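Local coordinates for protein peroxisomal acyl-coenzyme A oxidase 1 (Arabidopsis thaliana, PDB 1W07) that catalyses the FAD-dependent oxidation of long- and medium-chain acyl-CoAs to 2-trans-enoyl-CoAs, with release of hydrogen peroxide, in peroxisomal beta-oxidation, at residues A153-K158 against S259-E264; P336-A341 against V601-A606; L492-T497 against L519-I524; S503-Q508 against F512-A517; A537-D542 against L555-A560. The protein carries 1 engineered substitution. All coordinates share one frame; numbering follows the deposited sequence.

Contact 1: A153-K158 against S259-E264; sequences ATLDPK and SKVTRE. Engineered in segment 153-158: Leu155 (natural residue Phe).
Leu155, an engineered residue standing where the natural sequence has phenylalanine, meets Val261 in the one apolar pairing across this contact. CD2 of Leu155 lies 3.5 Å from CG1 of Val261, tighter than carbon atoms usually pack, and the two side chains run alongside each other, pointing opposite ways. Val261 offers this methyl because CG1 is the branch set anti to the backbone N (chi1 174°), while CG2 lies beside that N. The same Leu155 methyl ends 4.2 Å from Thr262 O. Both aliphatic groups are buried, and both also touch Phe162 of strand 161-165.

The polar approach lies farther out. Arg263 starts away from Pro157, but bends at chi2 and chi3 bring the guanidinium back, so that Pro157 O sits at its edge, near its plane. NH2 of Arg263 is 2.7 Å from Pro157 O, yet the N-H points poorly and no hydrogen bond is made; the closeness probably reflects attraction of the carbonyl to the positive group. Arg263 NE also has a long, weak ion pair with Asp160.

Within 259-264, Thr262 OG1 accepts from Glu264 N at 3.2 Å, an ST turn whose N-H...O angle is 136°, and takes a further bond from Glu266 N. Strands 153-156 and 259-261 share no backbone hydrogen bond. Strand 153-156 also pairs in parallel with strand 185-194, where Leu192 touches Val261. Each belongs to an antiparallel hairpin, the first with 161-165 and the second with 267-269, and the contact packs these hairpins together at the beta-rich middle domain of the acyl-CoA dehydrogenase fold.

Contact 2: P336-A341 against V601-A606; sequences PLLASA and VALVDA
No ring, amide or guanidinium takes part where Leu338 meets Leu603 and Val604; the interface is made of methyl and methylene groups alone. The flat group worth noting beside it is the carbonyl of Pro336, two residues before Leu338 in the same helix. Ser340 N and Ser340 OG reach Pro336 O from opposite faces of its plane, each at 2.9 Å between the named donor and that oxygen. The hydroxyl comes in tilted 34° from the plane, so this buried Ser340 OG is satisfied within its own helix.

Across the contact Leu338 forks between two neighbours. Its CD2 lies 3.8 Å from Leu603 CD1 and 4.1 Å from Leu603 CB, whereas its CD1 faces Val604 CG1 at 4.1 Å. Leu338 crosses both partners at about a right angle. With CG set anti to the backbone N (chi1 167°), Leu338 extends toward helix 601-605; the nearest CA atoms, those of Leu338 and Val604, are 7.9 Å apart.

All three side chains are buried. Helix 328-363 here has helix 548-566 against Ala339 and Ser340, and helix 278-309 against Leu337 and Leu338; its Tyr342 is hydrogen-bonded through OH to Leu603 O. The short helix 600-605 is flanked by helix 18-26, which touches Leu603 through Met21, and by Thr304 of helix 278-309 at Val604.

Contact 3: L492-T497 against L519-I524; sequences LRMAVT and LVEAAI
Met494 reaches across to Ala522 and Glu521 with both ends of its side chain. At the base, CB of Met494 and CB of Ala522 point toward one another and meet at 4.0 Å. Farther along, CG stands anti to the carbonyl carbon, beside the backbone N (chi1 -67°), and the bend at chi3 turns the terminal methyl onto the neighbouring helix. There CE rests 3.8 Å from Glu521 O and 4.0 Å from Glu521 CB, lying on backbone and first methylene rather than on the acid.

The methyl of Ala522 points into the interface. It lies 4.1 Å from Ala495 N, so it packs against the backbone of 492-497 as well as against Met494. Glu521 contributes by its root only: its chain runs extended beyond CG, and OE2 accepts a hydrogen bond from His565 of the second subunit. The polar end thus serves the dimer interface while its CB serves this contact. No hydrogen bond joins the two segments; Thr497 OG1 is bonded 2.8 Å from Arg493 O, inside its own helix.

The small side chain of Ala522 is consistent with the close approach here, where the CA atoms of Met494 and Ala522 are 5.3 Å apart. The axes of 492-497 and 519-524 approach to 8.7 Å and run nearly antiparallel at 151°. They belong to helices 480-503 and 516-538. Helix 427-443 touches Leu519, Val520 and Ala523 on the second of them, helix 461-464 touches Leu492 on the first, and Thr329 of the second subunit packs on Val520.

Contact 4: S503-Q508 against F512-A517; sequences SKFENQ and FQELLA
Gln508 and Phe512 form the opening turn of helix 508-514, with Asn507 as N-cap. Phe512 N donates to Gln508 O at 3.0 Å, with an N-H...O angle of 152°. Asn507 OD1 caps Glu509 N, while Gln508 NE2 turns back to Leu502 O and makes only a weak bond to Phe505 O.

Phe505, in the loop before the helix, leans over the helix end. Its CZ lies 3.9 Å from Glu514 CG, and its CE1 lies 4.3 Å from Leu515 CD1; both carbons approach the ring obliquely. CG of Glu514 is anti to the backbone N (chi1 -175°), which presents the methylenes to the ring, and the bend at chi2 carries the carboxylate off toward a weak, long ion pair with Arg590 of the second subunit. A serine in place of Phe505 would probably leave the Glu514 methylenes and Leu515 CD1 without their cover on this side. The ring meets a leucine methyl and, of the acid, the aliphatic part, so apolar packing and charge are served by different ends of one residue.

Contact 5: A537-D542 against L555-A560; sequences AKLEQD and LCYIYA
Beside the place where Leu539 meets Cys556 and Tyr557, the ammonium group of Lys538 is gripped by two oxygens: NZ donates to Gln541 OE1 at 3.2 Å, and it makes a salt bridge with Glu349 of helix 328-363. The first of these bonds ties together the two ends of a type I beta turn, Lys538 to Gln541, whose backbone closes with Gln541 N 3.2 Å from Lys538 O. NZ approaches Gln541 OE1 from 33° out of the amide plane.

The contact itself is apolar and rests on one methyl group. Leu539 CD1 lies 3.7 Å from Cys556 CB and 3.7 Å from Cys556 SG, straddling the CB-SG bond, and it reaches Tyr557 CE1 obliquely at 4.3 Å. In Cys556 the sulfur stands anti to the backbone N (chi1 175°), which places it both against the leucine methyl and near one face of the Tyr557 ring, 4.1 Å above the plane and offset toward the rim. Leucine methyl, thiol and aromatic ring thus form a small cluster.

The turn lies at the C-terminal end of helix 516-538 and leads round to helix 548-566. Lys549 bonds through NZ to Leu539 O and Gln541 O, tying the turn to helix 548-566. Cys556 also packs on Phe535 and Ile536 of helix 516-538. On Tyr557 lie Leu592 of helix 579-596 and both Pro480 and Val483 of helix 480-503, while helix 328-363 borders Leu555, Ile558 and Tyr559.

Overall arrangement
Contacts 2 and 5 are the buried ones and touch each other: Ala339 and Ser340 of contact 2 pack on helix 548-566 of contact 5, and both are held across their segments by apolar groups, without hydrogen bonds. Contacts 3, 4 and 5 share helix 516-538, with contact 4 nested inside the loop closed by contact 3, and all three nested inside that closed by contact 2. Contacts 3 and 4 are partly buried and reach the second subunit, firmly in contact 3, only weakly in contact 4, through acidic side chains whose methylenes pack internally. Contact 1 stands apart, about 38 Å from the chain centre in the beta-rich region, where a buried aliphatic pair gives way to exposed polar groups.

Contact 1: A153-K158 against S259-E264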
# COMPACT_ATOMS: atom_id res chain seq x y z
N ALA B 153 13.54 -30.79 20.11
CA ALA B 153 14.81 -31.45 19.86
C ALA B 153 15.17 -32.18 21.16
O ALA B 153 15.72 -31.58 22.09
CB ALA B 153 15.88 -30.42 19.49
N THR B 154 14.85 -33.47 21.23
CA THR B 154 15.11 -34.26 22.43
C THR B 154 16.32 -35.18 22.26
O THR B 154 16.39 -35.96 21.31
CB THR B 154 13.89 -35.12 22.80
OG1 THR B 154 12.70 -34.33 22.66
CG2 THR B 154 13.99 -35.61 24.26
N LEU B 155 17.27 -35.08 23.18
CA LEU B 155 18.48 -35.90 23.10
C LEU B 155 18.21 -37.37 23.41
O LEU B 155 17.38 -37.69 24.26
CB LEU B 155 19.55 -35.38 24.06
CG LEU B 155 20.86 -36.18 24.08
CD1 LEU B 155 21.53 -36.11 22.71
CD2 LEU B 155 21.78 -35.64 25.16
N ASP B 156 18.93 -38.24 22.72
CA ASP B 156 18.82 -39.69 22.91
C ASP B 156 20.21 -40.19 23.29
O ASP B 156 21.02 -40.53 22.42
CB ASP B 156 18.38 -40.37 21.61
CG ASP B 156 18.12 -41.86 21.79
OD1 ASP B 156 18.81 -42.48 22.63
OD2 ASP B 156 17.24 -42.41 21.10
N PRO B 157 20.52 -40.23 24.60
CA PRO B 157 21.81 -40.69 25.12
C PRO B 157 22.26 -42.04 24.57
O PRO B 157 23.43 -42.22 24.22
CB PRO B 157 21.58 -40.73 26.62
CG PRO B 157 20.62 -39.61 26.84
CD PRO B 157 19.64 -39.82 25.71
N LYS B 158 21.34 -42.99 24.51
CA LYS B 158 21.65 -44.33 24.02
C LYS B 158 22.15 -44.37 22.58
O LYS B 158 22.74 -45.37 22.15
CB LYS B 158 20.43 -45.24 24.18
CG LYS B 158 19.98 -45.44 25.62
CD LYS B 158 21.12 -45.93 26.51
CE LYS B 158 20.65 -46.40 27.88
NZ LYS B 158 19.80 -47.62 27.78
N SER B 259 26.02 -22.90 24.54
CA SER B 259 25.34 -23.95 25.30
C SER B 259 25.79 -25.32 24.82
O SER B 259 25.73 -25.62 23.63
CB SER B 259 23.82 -23.84 25.14
OG SER B 259 23.34 -22.56 25.51
N LYS B 260 26.23 -26.16 25.76
CA LYS B 260 26.68 -27.51 25.43
C LYS B 260 25.75 -28.57 26.02
O LYS B 260 24.98 -28.30 26.93
CB LYS B 260 28.10 -27.75 25.95
CG LYS B 260 29.23 -27.07 25.18
CD LYS B 260 29.34 -25.59 25.49
CE LYS B 260 30.75 -25.07 25.20
NZ LYS B 260 31.20 -25.32 23.80
N VAL B 261 25.85 -29.77 25.46
CA VAL B 261 25.07 -30.91 25.91
C VAL B 261 26.00 -32.11 25.87
O VAL B 261 26.20 -32.71 24.81
CB VAL B 261 23.86 -31.18 25.00
CG1 VAL B 261 23.17 -32.47 25.41
CG2 VAL B 261 22.89 -30.01 25.05
N THR B 262 26.57 -32.45 27.02
CA THR B 262 27.50 -33.57 27.15
C THR B 262 26.93 -34.87 26.63
O THR B 262 25.74 -34.98 26.35
CB THR B 262 27.89 -33.80 28.62
OG1 THR B 262 26.79 -34.42 29.30
CG2 THR B 262 28.22 -32.48 29.29
N ARG B 263 27.80 -35.87 26.51
CA ARG B 263 27.40 -37.20 26.04
C ARG B 263 26.38 -37.84 26.98
O ARG B 263 25.65 -38.74 26.57
CB ARG B 263 28.64 -38.10 25.91
CG ARG B 263 29.21 -38.17 24.51
CD ARG B 263 29.02 -39.57 23.91
NE ARG B 263 27.67 -40.09 24.14
CZ ARG B 263 27.25 -41.29 23.75
NH1 ARG B 263 28.08 -42.10 23.10
NH2 ARG B 263 26.02 -41.69 24.01
N GLU B 264 26.35 -37.40 28.23
CA GLU B 264 25.41 -37.94 29.21
C GLU B 264 24.12 -37.12 29.28
O GLU B 264 23.30 -37.33 30.18
CB GLU B 264 26.02 -38.01 30.60
CG GLU B 264 27.12 -39.04 30.74
CD GLU B 264 27.46 -39.31 32.17
OE1 GLU B 264 27.74 -38.34 32.91
OE2 GLU B 264 27.46 -40.50 32.57

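Contact 2: P336-A341 against V601-A606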
# COMPACT_ATOMS: atom_id res chain seq x y z
N PRO B 336 9.03 14.92 0.75
CA PRO B 336 9.31 14.38 2.09
C PRO B 336 9.90 12.97 1.94
O PRO B 336 10.75 12.56 2.73
CB PRO B 336 7.92 14.38 2.74
CG PRO B 336 7.26 15.60 2.11
CD PRO B 336 7.65 15.42 0.66
N LEU B 337 9.49 12.24 0.90
CA LEU B 337 10.03 10.89 0.67
C LEU B 337 11.47 10.95 0.15
O LEU B 337 12.31 10.08 0.46
CB LEU B 337 9.16 10.13 -0.32
CG LEU B 337 7.69 9.92 0.12
CD1 LEU B 337 7.00 9.10 -0.94
CD2 LEU B 337 7.64 9.22 1.48
N LEU B 338 11.76 11.96 -0.66
CA LEU B 338 13.12 12.16 -1.16
C LEU B 338 13.97 12.50 0.05
O LEU B 338 15.05 11.96 0.23
CB LEU B 338 13.13 13.30 -2.17
CG LEU B 338 14.50 13.84 -2.58
CD1 LEU B 338 15.37 12.74 -3.20
CD2 LEU B 338 14.29 14.99 -3.55
N ALA B 339 13.48 13.39 0.90
CA ALA B 339 14.24 13.76 2.11
C ALA B 339 14.46 12.55 3.02
O ALA B 339 15.55 12.39 3.60
CB ALA B 339 13.50 14.86 2.88
N SER B 340 13.44 11.69 3.15
CA SER B 340 13.50 10.49 3.98
C SER B 340 14.50 9.48 3.44
O SER B 340 15.13 8.75 4.21
CB SER B 340 12.12 9.81 4.08
OG SER B 340 11.16 10.60 4.76
N ALA B 341 14.63 9.41 2.12
CA ALA B 341 15.59 8.48 1.53
C ALA B 341 16.99 8.86 2.04
O ALA B 341 17.72 8.00 2.52
CB ALA B 341 15.54 8.55 0.00
N VAL B 601 15.23 16.37 -9.87
CA VAL B 601 15.74 15.36 -10.76
C VAL B 601 17.19 15.01 -10.49
O VAL B 601 17.55 13.84 -10.46
CB VAL B 601 15.55 15.77 -12.22
CG1 VAL B 601 16.27 14.76 -13.15
CG2 VAL B 601 14.05 15.87 -12.54
N ALA B 602 18.04 16.02 -10.30
CA ALA B 602 19.45 15.78 -10.02
C ALA B 602 19.61 15.05 -8.69
O ALA B 602 20.50 14.20 -8.54
CB ALA B 602 20.23 17.11 -10.00
N LEU B 603 18.76 15.36 -7.71
CA LEU B 603 18.86 14.68 -6.42
C LEU B 603 18.59 13.17 -6.52
O LEU B 603 19.11 12.40 -5.71
CB LEU B 603 17.90 15.32 -5.42
CG LEU B 603 18.32 16.71 -4.91
CD1 LEU B 603 17.21 17.34 -4.08
CD2 LEU B 603 19.59 16.57 -4.10
N VAL B 604 17.80 12.74 -7.50
CA VAL B 604 17.56 11.31 -7.65
C VAL B 604 18.59 10.69 -8.58
O VAL B 604 18.83 9.48 -8.54
CB VAL B 604 16.11 10.98 -8.13
CG1 VAL B 604 15.11 11.56 -7.14
CG2 VAL B 604 15.87 11.47 -9.58
N ASP B 605 19.22 11.52 -9.43
CA ASP B 605 20.24 11.01 -10.34
C ASP B 605 21.45 10.65 -9.48
O ASP B 605 22.26 9.78 -9.84
CB ASP B 605 20.67 12.06 -11.37
CG ASP B 605 19.60 12.38 -12.40
OD1 ASP B 605 18.75 11.51 -12.71
OD2 ASP B 605 19.62 13.52 -12.92
N ALA B 606 21.58 11.31 -8.34
CA ALA B 606 22.69 11.05 -7.43
C ALA B 606 22.72 9.58 -6.99
O ALA B 606 23.76 9.09 -6.54
CB ALA B 606 22.60 11.96 -6.22

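Contact 3: L492-T497 against L519-I524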
# COMPACT_ATOMS: atom_id res chain seq x y z
N LEU B 492 10.17 13.24 24.87
CA LEU B 492 10.27 13.12 26.32
C LEU B 492 8.90 13.33 26.97
O LEU B 492 8.52 12.59 27.87
CB LEU B 492 11.26 14.15 26.87
CG LEU B 492 11.42 14.21 28.40
CD1 LEU B 492 11.85 12.86 28.95
CD2 LEU B 492 12.46 15.26 28.74
N ARG B 493 8.19 14.35 26.50
CA ARG B 493 6.87 14.67 27.01
C ARG B 493 5.92 13.48 26.87
O ARG B 493 5.21 13.13 27.82
CB ARG B 493 6.32 15.88 26.27
CG ARG B 493 4.84 16.16 26.49
CD ARG B 493 4.56 16.60 27.91
NE ARG B 493 3.88 17.90 27.93
CZ ARG B 493 3.40 18.46 29.04
NH1 ARG B 493 3.53 17.84 30.20
NH2 ARG B 493 2.81 19.65 28.98
N MET B 494 5.90 12.88 25.69
CA MET B 494 5.03 11.73 25.45
C MET B 494 5.41 10.54 26.34
O MET B 494 4.54 9.86 26.86
CB MET B 494 5.10 11.32 23.96
CG MET B 494 4.50 12.35 23.02
SD MET B 494 4.74 12.04 21.25
CE MET B 494 3.42 10.90 20.90
N ALA B 495 6.70 10.31 26.50
CA ALA B 495 7.18 9.20 27.32
C ALA B 495 6.85 9.42 28.80
O ALA B 495 6.36 8.51 29.48
CB ALA B 495 8.67 9.03 27.15
N VAL B 496 7.11 10.63 29.30
CA VAL B 496 6.82 10.94 30.69
C VAL B 496 5.33 10.82 30.98
O VAL B 496 4.93 10.38 32.05
CB VAL B 496 7.30 12.37 31.05
CG1 VAL B 496 6.82 12.74 32.44
CG2 VAL B 496 8.81 12.44 30.96
N THR B 497 4.51 11.20 30.01
CA THR B 497 3.07 11.10 30.16
C THR B 497 2.65 9.63 30.26
O THR B 497 1.80 9.27 31.09
CB THR B 497 2.36 11.77 28.98
OG1 THR B 497 2.68 13.17 28.99
CG2 THR B 497 0.86 11.60 29.08
N LEU B 519 1.88 3.94 23.97
CA LEU B 519 3.28 3.58 24.14
C LEU B 519 4.00 3.49 22.80
O LEU B 519 5.15 3.90 22.68
CB LEU B 519 3.39 2.26 24.92
CG LEU B 519 2.96 2.38 26.40
CD1 LEU B 519 2.70 1.00 27.01
CD2 LEU B 519 4.06 3.12 27.15
N VAL B 520 3.32 2.95 21.80
CA VAL B 520 3.89 2.82 20.47
C VAL B 520 4.12 4.21 19.85
O VAL B 520 5.12 4.43 19.15
CB VAL B 520 2.96 2.01 19.53
CG1 VAL B 520 3.42 2.15 18.09
CG2 VAL B 520 2.95 0.55 19.96
N GLU B 521 3.20 5.14 20.09
CA GLU B 521 3.35 6.49 19.55
C GLU B 521 4.56 7.19 20.18
O GLU B 521 5.30 7.90 19.48
CB GLU B 521 2.10 7.31 19.80
CG GLU B 521 1.03 7.13 18.74
CD GLU B 521 -0.22 7.92 19.03
OE1 GLU B 521 -0.10 9.12 19.36
OE2 GLU B 521 -1.31 7.35 18.93
N ALA B 522 4.79 6.99 21.48
CA ALA B 522 5.92 7.60 22.17
C ALA B 522 7.24 7.01 21.67
O ALA B 522 8.24 7.72 21.53
CB ALA B 522 5.81 7.39 23.69
N ALA B 523 7.24 5.71 21.41
CA ALA B 523 8.43 5.02 20.92
C ALA B 523 8.75 5.52 19.51
O ALA B 523 9.92 5.69 19.15
CB ALA B 523 8.21 3.51 20.93
N ILE B 524 7.72 5.74 18.71
CA ILE B 524 7.90 6.25 17.35
C ILE B 524 8.50 7.65 17.40
O ILE B 524 9.40 7.96 16.62
CB ILE B 524 6.56 6.29 16.57
CG1 ILE B 524 6.20 4.86 16.13
CG2 ILE B 524 6.66 7.25 15.37
CD1 ILE B 524 4.81 4.74 15.58

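Contact 4: S503-Q508 against F512-A517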
# COMPACT_ATOMS: atom_id res chain seq x y z
N SER B 503 1.77 4.47 36.04
CA SER B 503 1.84 4.46 37.50
C SER B 503 0.49 4.47 38.22
O SER B 503 0.42 4.14 39.40
CB SER B 503 2.67 5.66 38.01
OG SER B 503 1.95 6.88 37.94
N LYS B 504 -0.59 4.84 37.53
CA LYS B 504 -1.89 4.86 38.19
C LYS B 504 -2.70 3.58 38.01
O LYS B 504 -3.93 3.59 38.11
CB LYS B 504 -2.72 6.07 37.74
CG LYS B 504 -2.89 6.24 36.24
CD LYS B 504 -3.43 7.63 35.94
CE LYS B 504 -3.65 7.86 34.45
NZ LYS B 504 -4.13 9.25 34.18
N PHE B 505 -2.00 2.48 37.76
CA PHE B 505 -2.62 1.16 37.61
C PHE B 505 -2.04 0.28 38.71
O PHE B 505 -0.86 0.38 39.04
CB PHE B 505 -2.27 0.53 36.26
CG PHE B 505 -3.09 1.04 35.11
CD1 PHE B 505 -2.74 2.22 34.46
CD2 PHE B 505 -4.22 0.35 34.68
CE1 PHE B 505 -3.51 2.71 33.40
CE2 PHE B 505 -4.99 0.82 33.63
CZ PHE B 505 -4.64 2.00 32.99
N GLU B 506 -2.87 -0.58 39.28
CA GLU B 506 -2.40 -1.49 40.33
C GLU B 506 -1.41 -2.47 39.73
O GLU B 506 -0.31 -2.66 40.25
CB GLU B 506 -3.59 -2.23 40.94
N ASN B 507 -1.80 -3.10 38.63
CA ASN B 507 -0.95 -4.06 37.94
C ASN B 507 -0.28 -3.33 36.78
O ASN B 507 -0.95 -2.95 35.81
CB ASN B 507 -1.78 -5.22 37.40
CG ASN B 507 -0.93 -6.36 36.89
OD1 ASN B 507 0.07 -6.15 36.20
ND2 ASN B 507 -1.32 -7.58 37.22
N GLN B 508 1.03 -3.13 36.88
CA GLN B 508 1.80 -2.43 35.86
C GLN B 508 1.72 -3.03 34.46
O GLN B 508 1.74 -2.29 33.48
CB GLN B 508 3.27 -2.32 36.30
CG GLN B 508 3.46 -1.34 37.43
CD GLN B 508 3.09 0.08 37.03
OE1 GLN B 508 3.86 0.77 36.38
NE2 GLN B 508 1.89 0.51 37.41
N PHE B 512 0.22 -1.31 31.07
CA PHE B 512 1.03 -1.32 29.86
C PHE B 512 0.17 -1.78 28.68
O PHE B 512 0.22 -1.19 27.60
CB PHE B 512 2.23 -2.26 30.02
CG PHE B 512 3.29 -2.08 28.96
CD1 PHE B 512 4.32 -1.16 29.15
CD2 PHE B 512 3.26 -2.81 27.78
CE1 PHE B 512 5.30 -0.97 28.18
CE2 PHE B 512 4.23 -2.62 26.79
CZ PHE B 512 5.25 -1.71 26.99
N GLN B 513 -0.61 -2.84 28.89
CA GLN B 513 -1.48 -3.40 27.86
C GLN B 513 -2.62 -2.44 27.49
O GLN B 513 -3.01 -2.35 26.32
CB GLN B 513 -2.07 -4.74 28.32
CG GLN B 513 -1.04 -5.86 28.45
CD GLN B 513 -0.19 -6.03 27.19
OE1 GLN B 513 -0.71 -6.09 26.07
NE2 GLN B 513 1.12 -6.14 27.37
N GLU B 514 -3.15 -1.75 28.49
CA GLU B 514 -4.22 -0.79 28.26
C GLU B 514 -3.74 0.39 27.41
O GLU B 514 -4.46 0.86 26.53
CB GLU B 514 -4.73 -0.28 29.61
CG GLU B 514 -5.94 0.65 29.55
CD GLU B 514 -7.14 0.01 28.89
OE1 GLU B 514 -7.32 -1.21 29.06
OE2 GLU B 514 -7.90 0.72 28.20
N LEU B 515 -2.52 0.85 27.66
CA LEU B 515 -1.98 1.99 26.94
C LEU B 515 -1.04 1.64 25.79
O LEU B 515 -0.22 2.47 25.37
CB LEU B 515 -1.26 2.91 27.93
CG LEU B 515 -2.06 3.37 29.16
CD1 LEU B 515 -1.17 4.19 30.06
CD2 LEU B 515 -3.26 4.20 28.74
N LEU B 516 -1.16 0.43 25.25
CA LEU B 516 -0.29 -0.00 24.15
C LEU B 516 -0.19 1.00 23.02
O LEU B 516 0.92 1.30 22.57
CB LEU B 516 -0.73 -1.35 23.58
CG LEU B 516 -0.30 -2.63 24.28
CD1 LEU B 516 -0.59 -3.81 23.37
CD2 LEU B 516 1.18 -2.60 24.61
N ALA B 517 -1.33 1.49 22.54
CA ALA B 517 -1.33 2.44 21.44
C ALA B 517 -0.51 3.69 21.80
O ALA B 517 0.30 4.16 21.00
CB ALA B 517 -2.80 2.83 21.06

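Contact 5: A537-D542 against L555-A560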
# COMPACT_ATOMS: atom_id res chain seq x y z
N ALA B 537 23.47 15.86 12.42
CA ALA B 537 24.86 15.56 12.74
C ALA B 537 25.65 15.36 11.45
O ALA B 537 26.82 15.71 11.36
CB ALA B 537 24.95 14.31 13.60
N LYS B 538 24.99 14.80 10.45
CA LYS B 538 25.64 14.54 9.18
C LYS B 538 26.08 15.83 8.53
O LYS B 538 27.14 15.89 7.90
CB LYS B 538 24.69 13.80 8.24
CG LYS B 538 25.30 13.48 6.87
CD LYS B 538 26.46 12.50 6.99
CE LYS B 538 27.06 12.18 5.63
NZ LYS B 538 28.13 11.15 5.73
N LEU B 539 25.27 16.87 8.69
CA LEU B 539 25.55 18.18 8.10
C LEU B 539 26.72 18.88 8.79
O LEU B 539 27.23 19.87 8.28
CB LEU B 539 24.32 19.07 8.17
CG LEU B 539 23.04 18.56 7.52
CD1 LEU B 539 21.93 19.57 7.74
CD2 LEU B 539 23.26 18.34 6.04
N GLU B 540 27.11 18.37 9.96
CA GLU B 540 28.21 18.97 10.70
C GLU B 540 29.55 18.46 10.18
O GLU B 540 30.61 18.98 10.53
CB GLU B 540 28.08 18.64 12.19
CG GLU B 540 26.72 18.97 12.77
CD GLU B 540 26.67 18.85 14.28
OE1 GLU B 540 27.26 17.89 14.82
OE2 GLU B 540 26.03 19.71 14.92
N GLN B 541 29.50 17.43 9.34
CA GLN B 541 30.69 16.84 8.77
C GLN B 541 31.16 17.67 7.57
O GLN B 541 30.44 18.55 7.09
CB GLN B 541 30.41 15.41 8.31
CG GLN B 541 30.17 14.40 9.43
CD GLN B 541 29.79 13.03 8.91
OE1 GLN B 541 30.06 12.70 7.75
NE2 GLN B 541 29.16 12.21 9.75
N ASP B 542 32.37 17.39 7.09
CA ASP B 542 32.89 18.10 5.93
C ASP B 542 32.41 17.37 4.68
O ASP B 542 32.82 16.24 4.41
CB ASP B 542 34.42 18.13 5.98
N LEU B 555 16.97 19.16 2.47
CA LEU B 555 16.30 17.89 2.73
C LEU B 555 16.22 17.61 4.23
O LEU B 555 15.19 17.15 4.73
CB LEU B 555 17.03 16.75 2.02
CG LEU B 555 17.08 16.81 0.48
CD1 LEU B 555 17.90 15.64 -0.08
CD2 LEU B 555 15.64 16.80 -0.05
N CYS B 556 17.30 17.90 4.96
CA CYS B 556 17.33 17.67 6.39
C CYS B 556 16.16 18.36 7.08
O CYS B 556 15.46 17.73 7.87
CB CYS B 556 18.63 18.19 7.01
SG CYS B 556 18.72 18.09 8.83
N TYR B 557 15.94 19.64 6.78
CA TYR B 557 14.86 20.34 7.44
C TYR B 557 13.48 20.06 6.86
O TYR B 557 12.47 20.29 7.54
CB TYR B 557 15.16 21.85 7.51
CG TYR B 557 16.30 22.11 8.46
CD1 TYR B 557 17.62 22.13 8.00
CD2 TYR B 557 16.09 22.22 9.83
CE1 TYR B 557 18.69 22.23 8.89
CE2 TYR B 557 17.16 22.32 10.73
CZ TYR B 557 18.45 22.32 10.25
OH TYR B 557 19.48 22.35 11.16
N ILE B 558 13.43 19.57 5.63
CA ILE B 558 12.17 19.17 5.02
C ILE B 558 11.70 17.94 5.80
O ILE B 558 10.53 17.83 6.16
CB ILE B 558 12.33 18.75 3.52
CG1 ILE B 558 12.37 19.99 2.62
CG2 ILE B 558 11.18 17.79 3.12
CD1 ILE B 558 12.59 19.68 1.15
N TYR B 559 12.61 17.00 6.04
CA TYR B 559 12.26 15.78 6.79
C TYR B 559 11.70 16.15 8.18
O TYR B 559 10.60 15.74 8.56
CB TYR B 559 13.51 14.89 6.93
CG TYR B 559 13.29 13.58 7.67
CD1 TYR B 559 12.50 12.55 7.13
CD2 TYR B 559 13.80 13.40 8.95
CE1 TYR B 559 12.22 11.37 7.87
CE2 TYR B 559 13.52 12.25 9.70
CZ TYR B 559 12.74 11.25 9.17
OH TYR B 559 12.51 10.13 9.94
N ALA B 560 12.45 16.96 8.92
CA ALA B 560 12.05 17.38 10.25
C ALA B 560 10.75 18.18 10.27
O ALA B 560 9.82 17.85 11.02
CB ALA B 560 13.17 18.19 10.90